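Local coordinates for extracellular solute-binding protein family 1 (Alicyclobacillus acidocaldarius subsp. acidocaldarius, PDB 4OVJ) that probably binds a solute outside the cell and delivers it to a membrane transporter, as extracellular solute-binding proteins of this family do, at residues 162-167 and 218-223; 179-184 and 223-228; 189-194 and 211-216. One frame throughout, in Å; residues are numbered along the deposited sequence. Where two conformers were deposited one is given.

Contact 1: 162-167 and 218-223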
loop_
_atom_site.group_PDB
_atom_site.type_symbol
_atom_site.label_atom_id
_atom_site.label_comp_id
_atom_site.label_asym_id
_atom_site.label_seq_id
_atom_site.Cartn_x
_atom_site.Cartn_y
_atom_site.Cartn_z
ATOM N N GLN A 162 -19.082 -15.615 4.783
ATOM C CA GLN A 162 -20.071 -15.155 3.825
ATOM C C GLN A 162 -19.484 -15.103 2.408
ATOM O O GLN A 162 -20.131 -15.481 1.444
ATOM C CB GLN A 162 -20.611 -13.786 4.215
ATOM C CG GLN A 162 -21.468 -13.792 5.480
ATOM C CD GLN A 162 -21.743 -12.398 6.043
ATOM O OE1 GLN A 162 -21.044 -11.423 5.751
ATOM N NE2 GLN A 162 -22.758 -12.310 6.884
ATOM N N TRP A 163 -18.250 -14.632 2.310
ATOM C CA TRP A 163 -17.539 -14.578 1.059
ATOM C C TRP A 163 -17.360 -15.970 0.440
ATOM O O TRP A 163 -17.615 -16.152 -0.742
ATOM C CB TRP A 163 -16.192 -13.882 1.274
ATOM C CG TRP A 163 -15.409 -13.646 0.031
ATOM C CD1 TRP A 163 -14.135 -14.064 -0.211
ATOM C CD2 TRP A 163 -15.819 -12.912 -1.133
ATOM N NE1 TRP A 163 -13.721 -13.628 -1.449
ATOM C CE2 TRP A 163 -14.731 -12.912 -2.031
ATOM C CE3 TRP A 163 -16.988 -12.233 -1.492
ATOM C CZ2 TRP A 163 -14.786 -12.284 -3.264
ATOM C CZ3 TRP A 163 -17.036 -11.599 -2.723
ATOM C CH2 TRP A 163 -15.946 -11.644 -3.598
ATOM N N ALA A 164 -16.932 -16.945 1.235
ATOM C CA ALA A 164 -16.777 -18.319 0.736
ATOM C C ALA A 164 -18.084 -18.866 0.175
ATOM O O ALA A 164 -18.092 -19.516 -0.877
ATOM C CB ALA A 164 -16.233 -19.229 1.826
ATOM N N ASP A 165 -19.199 -18.536 0.827
ATOM C CA ASP A 165 -20.524 -18.942 0.325
ATOM C C ASP A 165 -20.845 -18.272 -1.013
ATOM O O ASP A 165 -21.357 -18.907 -1.949
ATOM C CB ASP A 165 -21.596 -18.596 1.351
ATOM C CG ASP A 165 -22.822 -19.465 1.224
ATOM O OD1 ASP A 165 -22.728 -20.673 1.538
ATOM O OD2 ASP A 165 -23.879 -18.942 0.812
ATOM N N ILE A 166 -20.535 -16.987 -1.109
ATOM C CA ILE A 166 -20.740 -16.244 -2.351
ATOM C C ILE A 166 -19.885 -16.832 -3.480
ATOM O O ILE A 166 -20.380 -17.047 -4.581
ATOM C CB ILE A 166 -20.462 -14.736 -2.166
ATOM C CG1 ILE A 166 -21.558 -14.105 -1.295
ATOM C CG2 ILE A 166 -20.369 -14.052 -3.513
ATOM C CD1 ILE A 166 -21.155 -12.824 -0.594
ATOM N N LEU A 167 -18.616 -17.109 -3.190
ATOM C CA LEU A 167 -17.722 -17.695 -4.180
ATOM C C LEU A 167 -18.265 -19.030 -4.685
ATOM O O LEU A 167 -18.255 -19.306 -5.898
ATOM C CB LEU A 167 -16.317 -17.876 -3.597
ATOM C CG LEU A 167 -15.524 -16.622 -3.236
ATOM C CD1 LEU A 167 -14.165 -17.051 -2.699
ATOM C CD2 LEU A 167 -15.362 -15.722 -4.449
ATOM N N LEU A 218 -4.668 -20.999 6.087
ATOM C CA LEU A 218 -4.375 -22.015 5.080
ATOM C C LEU A 218 -5.583 -22.923 4.817
ATOM O O LEU A 218 -5.860 -23.275 3.670
ATOM C CB LEU A 218 -3.166 -22.840 5.491
ATOM C CG LEU A 218 -1.829 -22.101 5.566
ATOM C CD1 LEU A 218 -0.813 -23.041 6.183
ATOM C CD2 LEU A 218 -1.356 -21.590 4.216
ATOM N N ASN A 219 -6.296 -23.293 5.879
ATOM C CA ASN A 219 -7.485 -24.141 5.752
ATOM C C ASN A 219 -8.604 -23.472 5.014
ATOM O O ASN A 219 -9.337 -24.137 4.274
ATOM C CB ASN A 219 -7.989 -24.589 7.115
ATOM C CG ASN A 219 -7.245 -25.801 7.633
ATOM O OD1 ASN A 219 -6.737 -26.599 6.851
ATOM N ND2 ASN A 219 -7.191 -25.953 8.953
ATOM N N TYR A 220 -8.747 -22.163 5.211
ATOM C CA TYR A 220 -9.773 -21.404 4.513
ATOM C C TYR A 220 -9.601 -21.555 3.014
ATOM O O TYR A 220 -10.535 -21.930 2.313
ATOM C CB TYR A 220 -9.708 -19.928 4.898
ATOM C CG TYR A 220 -10.711 -19.066 4.171
ATOM C CD1 TYR A 220 -12.027 -19.011 4.596
ATOM C CD2 TYR A 220 -10.345 -18.319 3.050
ATOM C CE1 TYR A 220 -12.955 -18.239 3.934
ATOM C CE2 TYR A 220 -11.270 -17.528 2.391
ATOM C CZ TYR A 220 -12.577 -17.492 2.841
ATOM O OH TYR A 220 -13.510 -16.714 2.201
ATOM N N TRP A 221 -8.390 -21.304 2.533
ATOM C CA TRP A 221 -8.129 -21.411 1.092
ATOM C C TRP A 221 -8.131 -22.859 0.615
ATOM O O TRP A 221 -8.603 -23.140 -0.485
ATOM C CB TRP A 221 -6.823 -20.714 0.717
ATOM C CG TRP A 221 -6.895 -19.239 0.980
ATOM C CD1 TRP A 221 -6.419 -18.579 2.075
ATOM C CD2 TRP A 221 -7.532 -18.253 0.163
ATOM N NE1 TRP A 221 -6.714 -17.240 1.984
ATOM C CE2 TRP A 221 -7.386 -17.015 0.812
ATOM C CE3 TRP A 221 -8.201 -18.298 -1.070
ATOM C CZ2 TRP A 221 -7.884 -15.829 0.279
ATOM C CZ3 TRP A 221 -8.701 -17.120 -1.598
ATOM C CH2 TRP A 221 -8.531 -15.905 -0.928
ATOM N N ALA A 222 -7.631 -23.776 1.448
ATOM C CA ALA A 222 -7.648 -25.195 1.084
ATOM C C ALA A 222 -9.075 -25.691 0.846
ATOM O O ALA A 222 -9.316 -26.451 -0.090
ATOM C CB ALA A 222 -6.953 -26.036 2.131
ATOM N N ASN A 223 -10.022 -25.229 1.666
ATOM C CA ASN A 223 -11.418 -25.621 1.477
ATOM C C ASN A 223 -11.966 -25.089 0.150
ATOM O O ASN A 223 -12.668 -25.806 -0.567
ATOM C CB ASN A 223 -12.269 -25.212 2.663
ATOM C CG ASN A 223 -12.038 -26.094 3.885
ATOM O OD1 ASN A 223 -11.574 -27.233 3.786
ATOM N ND2 ASN A 223 -12.366 -25.572 5.040
#
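Y220 and W163 both swing their rings to the side away from the backbone N (chi1 178° and -175°), which sends the phenol out from helix 211-226 and brings the indole edge round to meet it. The result is helix-helix packing within a lobe of the periplasmic-binding-protein fold, bridged largely by one tyrosine: the nearest CA atoms, those of A164 and Y220, are 8.5 Å apart, and the two segments bury 132 Å² together. The phenol end does the touching. Y220 OH lies 3.6 Å from W163 CD1, near the indole plane and at its edge, with the two side chains crossing at about a right angle. Beside it, A164 offers a small surface: its CB is 3.7 Å from Y220 OH and 4.0 Å from Y220 CE1, approaching the ring obliquely. The buried hydroxyl is satisfied by the carbonyl O of W160 at the start of helix 160-174, whose indole also meets the Y220 ring edge-to-face. W163 is gripped from other directions: its NE1 is hydrogen-bonded to E179, and its ring meets F148 almost parallel and Y153 edge-to-face. Within its own helix, L167 covers part of one indole face, with CD2 3.6 Å above the plane and displaced toward the rim. On the facing helix, Y220 does likewise to its neighbour, its CD2 standing 3.8 Å above the ring of W221.

Contact 2: 179-184 and 223-228. With SO4 (sulfate ion), chain B.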
loop_
_atom_site.group_PDB
_atom_site.type_symbol
_atom_site.label_atom_id
_atom_site.label_comp_id
_atom_site.label_asym_id
_atom_site.label_seq_id
_atom_site.Cartn_x
_atom_site.Cartn_y
_atom_site.Cartn_z
ATOM N N GLU A 179 -12.638 -16.783 -7.652
ATOM C CA GLU A 179 -11.527 -15.910 -7.270
ATOM C C GLU A 179 -10.222 -16.647 -7.463
ATOM O O GLU A 179 -10.196 -17.864 -7.471
ATOM C CB GLU A 179 -11.657 -15.492 -5.793
ATOM C CG GLU A 179 -10.651 -14.431 -5.327
ATOM C CD GLU A 179 -10.720 -14.147 -3.830
ATOM O OE1 GLU A 179 -11.774 -14.381 -3.235
ATOM O OE2 GLU A 179 -9.724 -13.662 -3.243
ATOM N N ASN A 180 -9.142 -15.892 -7.602
ATOM C CA ASN A 180 -7.796 -16.446 -7.532
ATOM C C ASN A 180 -7.539 -16.988 -6.131
ATOM O O ASN A 180 -8.207 -16.605 -5.167
ATOM C CB ASN A 180 -6.770 -15.366 -7.828
ATOM C CG ASN A 180 -6.750 -14.919 -9.277
ATOM O OD1 ASN A 180 -7.612 -15.259 -10.105
ATOM N ND2 ASN A 180 -5.757 -14.112 -9.587
ATOM N N ASP A 181 -6.550 -17.863 -6.007
ATOM C CA ASP A 181 -6.112 -18.325 -4.700
ATOM C C ASP A 181 -5.132 -17.266 -4.209
ATOM O O ASP A 181 -3.954 -17.286 -4.559
ATOM C CB ASP A 181 -5.472 -19.709 -4.817
ATOM C CG ASP A 181 -5.079 -20.295 -3.476
ATOM O OD1 ASP A 181 -4.997 -19.515 -2.488
ATOM O OD2 ASP A 181 -4.842 -21.537 -3.418
ATOM N N ASP A 182 -5.643 -16.330 -3.406
ATOM C CA ASP A 182 -4.926 -15.098 -3.084
ATOM C C ASP A 182 -4.164 -15.213 -1.770
ATOM O O ASP A 182 -4.298 -14.389 -0.858
ATOM C CB ASP A 182 -5.902 -13.923 -3.095
ATOM C CG ASP A 182 -6.342 -13.573 -4.490
ATOM O OD1 ASP A 182 -5.458 -13.456 -5.357
ATOM O OD2 ASP A 182 -7.561 -13.412 -4.741
ATOM N N GLU A 183 -3.355 -16.257 -1.697
ATOM C CA GLU A 183 -2.476 -16.474 -0.566
ATOM C C GLU A 183 -1.088 -15.913 -0.842
ATOM O O GLU A 183 -0.432 -16.266 -1.820
ATOM C CB GLU A 183 -2.367 -17.946 -0.229
ATOM C CG GLU A 183 -3.646 -18.526 0.358
ATOM C CD GLU A 183 -3.582 -20.037 0.452
ATOM O OE1 GLU A 183 -3.931 -20.710 -0.546
ATOM O OE2 GLU A 183 -3.181 -20.551 1.522
ATOM N N SER A 184 -0.653 -15.068 0.066
ATOM C CA SER A 184 0.657 -14.450 0.018
ATOM C C SER A 184 0.968 -14.003 1.425
ATOM O O SER A 184 0.074 -13.908 2.281
ATOM C CB SER A 184 0.662 -13.237 -0.914
ATOM O OG SER A 184 -0.107 -12.160 -0.380
ATOM N N ASN A 223 -10.022 -25.229 1.666
ATOM C CA ASN A 223 -11.418 -25.621 1.477
ATOM C C ASN A 223 -11.966 -25.089 0.150
ATOM O O ASN A 223 -12.668 -25.806 -0.567
ATOM C CB ASN A 223 -12.269 -25.212 2.663
ATOM C CG ASN A 223 -12.038 -26.094 3.885
ATOM O OD1 ASN A 223 -11.574 -27.233 3.786
ATOM N ND2 ASN A 223 -12.366 -25.572 5.040
ATOM N N LEU A 224 -11.605 -23.865 -0.207
ATOM C CA LEU A 224 -12.036 -23.305 -1.489
ATOM C C LEU A 224 -11.420 -24.074 -2.667
ATOM O O LEU A 224 -12.084 -24.300 -3.672
ATOM C CB LEU A 224 -11.688 -21.822 -1.582
ATOM C CG LEU A 224 -12.397 -20.891 -0.600
ATOM C CD1 LEU A 224 -11.810 -19.499 -0.683
ATOM C CD2 LEU A 224 -13.887 -20.880 -0.887
ATOM N N ARG A 225 -10.165 -24.485 -2.534
ATOM C CA ARG A 225 -9.527 -25.297 -3.582
ATOM C C ARG A 225 -10.241 -26.640 -3.754
ATOM O O ARG A 225 -10.510 -27.060 -4.877
ATOM C CB ARG A 225 -8.058 -25.568 -3.262
ATOM C CG ARG A 225 -7.142 -24.411 -3.563
ATOM C CD ARG A 225 -5.691 -24.839 -3.609
ATOM N NE ARG A 225 -5.234 -25.400 -2.352
ATOM C CZ ARG A 225 -4.860 -24.700 -1.283
ATOM N NH1 ARG A 225 -4.901 -23.377 -1.272
ATOM N NH2 ARG A 225 -4.449 -25.344 -0.201
ATOM N N LYS A 226 -10.517 -27.300 -2.630
ATOM C CA LYS A 226 -11.199 -28.606 -2.600
ATOM C C LYS A 226 -12.522 -28.574 -3.368
ATOM O O LYS A 226 -12.870 -29.535 -4.067
ATOM C CB LYS A 226 -11.444 -29.031 -1.141
ATOM C CG LYS A 226 -12.264 -30.301 -0.957
ATOM C CD LYS A 226 -12.184 -30.835 0.472
ATOM C CE LYS A 226 -12.940 -29.950 1.456
ATOM N NZ LYS A 226 -13.068 -30.543 2.822
ATOM N N GLU A 227 -13.246 -27.469 -3.229
ATOM C CA GLU A 227 -14.542 -27.275 -3.876
ATOM C C GLU A 227 -14.425 -26.756 -5.318
ATOM O O GLU A 227 -15.444 -26.590 -5.989
ATOM C CB GLU A 227 -15.392 -26.281 -3.076
ATOM C CG GLU A 227 -15.436 -26.507 -1.566
ATOM C CD GLU A 227 -16.726 -27.105 -1.051
ATOM O OE1 GLU A 227 -17.540 -27.614 -1.859
ATOM O OE2 GLU A 227 -16.922 -27.075 0.188
ATOM N N GLY A 228 -13.209 -26.482 -5.790
ATOM C CA GLY A 228 -12.997 -26.031 -7.164
ATOM C C GLY A 228 -13.350 -24.571 -7.404
ATOM O O GLY A 228 -13.485 -24.132 -8.538
HETATM S S SO4 B . 0.694 -9.263 -2.403
HETATM O O1 SO4 B . 1.599 -10.428 -2.386
HETATM O O2 SO4 B . 1.295 -8.108 -1.688
HETATM O O3 SO4 B . 0.466 -8.849 -3.802
HETATM O O4 SO4 B . -0.590 -9.658 -1.789
HETATM O O HOH W 1 -3.962 -23.203 1.660
#
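R225 reaches two carboxylates with a single nitrogen: NH1 donates to D181 OD2 at 2.8 Å and, more weakly, to E183 OE1 at 2.9 Å. Both pairs are salt bridges, so the three residues form a network. The D181 bond is the straighter, with an N-H...O angle of 147°; it meets OD2 on the syn side, from 17° out of the carboxylate plane. The E183 bond is bent, although its carboxylate and the guanidinium are almost coplanar. Water 1 bridges the two groups, giving a proton to E183 OE2 at 2.8 Å and accepting one from R225 NH2 at 2.9 Å, so that E183 is tied to both terminal nitrogens. The bend in the arginine chain at chi3 (-61°) turns the guanidinium so that NH1 meets the two acids, while CD, nearer the backbone, lies 3.4 Å from D181 OD2. Q392 adds weak hydrogen bonds to D181 OD2 and E183 OE1. In the next shell, D182 is the centre of an inverse gamma turn between the two acids, consistent with both facing R225, and its OD2 is held by the backbone N of L258. S184 follows as the N-cap of helix 185-194, its OG capping the N of T187 and lying 2.9 Å from O4 of a sulfate, probably from the crystallisation liquor. Segment 179-184 thus runs between strand 256-260, which pairs with N180 through A256, and the C-terminal end of helix 211-226, which G228 closes in a Schellman motif.

Contact 3: 189-194 and 211-216; sequences GYWARQ and ESTLVS
W191 reaches T213 through one polar atom: NE1 donates to the backbone O of T213 at 3.0 Å, a weak bond because the N-H...O angle is only 121° and the oxygen lies oblique to the indole plane. The same carbonyl takes a second hydrogen bond, from S216 OG at 3.0 Å, donated from above the carbonyl plane. S216 OG also lies at the indole edge, near its plane and 3.4 Å from W191 CZ2. These bonds sit where helices 185-194 and 211-226 pack across each other in the solute-binding-protein fold; their short segments approach to 9.9 Å between axes, at 127° between N-to-C directions. Apolar contact comes from the T213 methyl. With CG2 turned away from the backbone N, it rests in plane against the indole edge, 3.8 Å from W191 CD1, and 4.0 Å from A192 CA, while OG1 turns to Q197 and T210. A leucine in place of W191 would remove the indole N-H and would probably leave a gap beside S216, with T213 O keeping the serine as donor. Aromatic contacts complete the setting: the W191 ring stacks on H195 and meets W160.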
loop_
_atom_site.group_PDB
_atom_site.type_symbol
_atom_site.label_atom_id
_atom_site.label_comp_id
_atom_site.label_asym_id
_atom_site.label_seq_id
_atom_site.Cartn_x
_atom_site.Cartn_y
_atom_site.Cartn_z
ATOM N N GLY A 189 -0.779 -11.317 6.314
ATOM C CA GLY A 189 -0.640 -10.202 7.239
ATOM C C GLY A 189 -1.974 -9.578 7.622
ATOM O O GLY A 189 -2.212 -9.266 8.777
ATOM N N TYR A 190 -2.839 -9.425 6.631
ATOM C CA TYR A 190 -4.200 -8.931 6.816
ATOM C C TYR A 190 -5.009 -9.849 7.742
ATOM O O TYR A 190 -5.586 -9.394 8.723
ATOM C CB TYR A 190 -4.860 -8.774 5.443
ATOM C CG TYR A 190 -6.302 -8.351 5.460
ATOM C CD1 TYR A 190 -6.665 -7.025 5.648
ATOM C CD2 TYR A 190 -7.311 -9.287 5.270
ATOM C CE1 TYR A 190 -8.002 -6.655 5.660
ATOM C CE2 TYR A 190 -8.641 -8.925 5.283
ATOM C CZ TYR A 190 -8.979 -7.609 5.467
ATOM O OH TYR A 190 -10.296 -7.251 5.486
ATOM N N TRP A 191 -4.989 -11.144 7.464
ATOM C CA TRP A 191 -5.610 -12.160 8.318
ATOM C C TRP A 191 -5.069 -12.149 9.740
ATOM O O TRP A 191 -5.835 -12.186 10.700
ATOM C CB TRP A 191 -5.398 -13.540 7.675
ATOM C CG TRP A 191 -6.023 -14.709 8.383
ATOM C CD1 TRP A 191 -5.510 -15.391 9.437
ATOM C CD2 TRP A 191 -7.250 -15.362 8.040
ATOM N NE1 TRP A 191 -6.347 -16.423 9.786
ATOM C CE2 TRP A 191 -7.419 -16.432 8.939
ATOM C CE3 TRP A 191 -8.208 -15.162 7.037
ATOM C CZ2 TRP A 191 -8.518 -17.293 8.882
ATOM C CZ3 TRP A 191 -9.315 -16.019 6.987
ATOM C CH2 TRP A 191 -9.456 -17.061 7.905
ATOM N N ALA A 192 -3.750 -12.100 9.873
ATOM C CA ALA A 192 -3.134 -12.091 11.186
ATOM C C ALA A 192 -3.611 -10.895 11.987
ATOM O O ALA A 192 -3.944 -11.035 13.160
ATOM C CB ALA A 192 -1.627 -12.074 11.087
ATOM N N ARG A 193 -3.650 -9.729 11.351
ATOM C CA ARG A 193 -4.096 -8.504 12.033
ATOM C C ARG A 193 -5.548 -8.626 12.509
ATOM O O ARG A 193 -5.889 -8.164 13.596
ATOM C CB ARG A 193 -3.912 -7.290 11.133
ATOM C CG ARG A 193 -2.464 -6.812 11.042
ATOM C CD ARG A 193 -2.261 -5.881 9.860
ATOM N NE ARG A 193 -3.225 -4.767 9.815
ATOM C CZ ARG A 193 -3.056 -3.540 10.329
ATOM N NH1 ARG A 193 -1.948 -3.189 10.974
ATOM N NH2 ARG A 193 -4.023 -2.638 10.200
ATOM N N GLN A 194 -6.389 -9.293 11.716
ATOM C CA GLN A 194 -7.774 -9.538 12.129
ATOM C C GLN A 194 -7.873 -10.402 13.383
ATOM O O GLN A 194 -8.862 -10.339 14.109
ATOM C CB GLN A 194 -8.568 -10.210 11.031
ATOM C CG GLN A 194 -8.687 -9.417 9.766
ATOM C CD GLN A 194 -9.411 -10.183 8.695
ATOM O OE1 GLN A 194 -9.135 -11.363 8.465
ATOM N NE2 GLN A 194 -10.377 -9.534 8.061
ATOM N N GLU A 211 0.640 -20.445 15.400
ATOM C CA GLU A 211 0.402 -21.489 14.414
ATOM C C GLU A 211 -1.072 -21.605 14.041
ATOM O O GLU A 211 -1.400 -21.761 12.865
ATOM C CB GLU A 211 0.927 -22.821 14.927
ATOM C CG GLU A 211 0.940 -23.917 13.890
ATOM C CD GLU A 211 1.535 -25.185 14.446
ATOM O OE1 GLU A 211 2.714 -25.149 14.862
ATOM O OE2 GLU A 211 0.827 -26.205 14.482
ATOM N N SER A 212 -1.932 -21.525 15.043
ATOM C CA SER A 212 -3.369 -21.615 14.855
ATOM C C SER A 212 -3.882 -20.599 13.835
ATOM O O SER A 212 -4.690 -20.912 12.965
ATOM C CB SER A 212 -4.048 -21.370 16.194
ATOM O OG SER A 212 -5.400 -21.711 16.115
ATOM N N THR A 213 -3.400 -19.371 13.957
ATOM C CA THR A 213 -3.800 -18.289 13.054
ATOM C C THR A 213 -3.407 -18.585 11.605
ATOM O O THR A 213 -4.189 -18.367 10.675
ATOM C CB THR A 213 -3.141 -16.998 13.511
ATOM O OG1 THR A 213 -3.570 -16.727 14.850
ATOM C CG2 THR A 213 -3.491 -15.836 12.579
ATOM N N LEU A 214 -2.201 -19.102 11.414
ATOM C CA LEU A 214 -1.749 -19.446 10.071
ATOM C C LEU A 214 -2.489 -20.668 9.531
ATOM O O LEU A 214 -2.898 -20.681 8.385
ATOM C CB LEU A 214 -0.245 -19.673 10.033
ATOM C CG LEU A 214 0.375 -20.109 8.707
ATOM C CD1 LEU A 214 -0.034 -19.171 7.588
ATOM C CD2 LEU A 214 1.888 -20.139 8.877
ATOM N N VAL A 215 -2.686 -21.683 10.365
ATOM C CA VAL A 215 -3.404 -22.876 9.916
ATOM C C VAL A 215 -4.852 -22.554 9.525
ATOM O O VAL A 215 -5.358 -23.093 8.541
ATOM C CB VAL A 215 -3.348 -24.010 10.963
ATOM C CG1 VAL A 215 -4.253 -25.167 10.560
ATOM C CG2 VAL A 215 -1.920 -24.505 11.091
ATOM N N SER A 216 -5.509 -21.663 10.260
ATOM C CA SER A 216 -6.897 -21.319 9.915
ATOM C C SER A 216 -6.957 -20.604 8.555
ATOM O O SER A 216 -7.869 -20.836 7.753
ATOM C CB SER A 216 -7.583 -20.521 11.029
ATOM O OG SER A 216 -7.005 -19.242 11.191
#

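In the fold
All three contacts use helix 211-226, with contact 3 at its start, contact 1 beyond its middle and contact 2 at its C-terminal end, the last two sharing N223. The centres of contacts 1 and 2 are about 7 Å apart, and they touch directly: the W163-E179 bond ties them, and W221 CB packs 3.2 Å from E183 OE1. Contact 3 lies about 14 Å from contact 1, centre to centre, reaching it where W191 CH2 comes within 4.2 Å of Y220 CB. Contacts 2 and 3 have centres about 16 Å apart and do not touch, their nearest atoms being about 5 Å apart. The sulfate beside S184 in contact 2 also bonds Y139 and W260, but does not by itself identify the solute site.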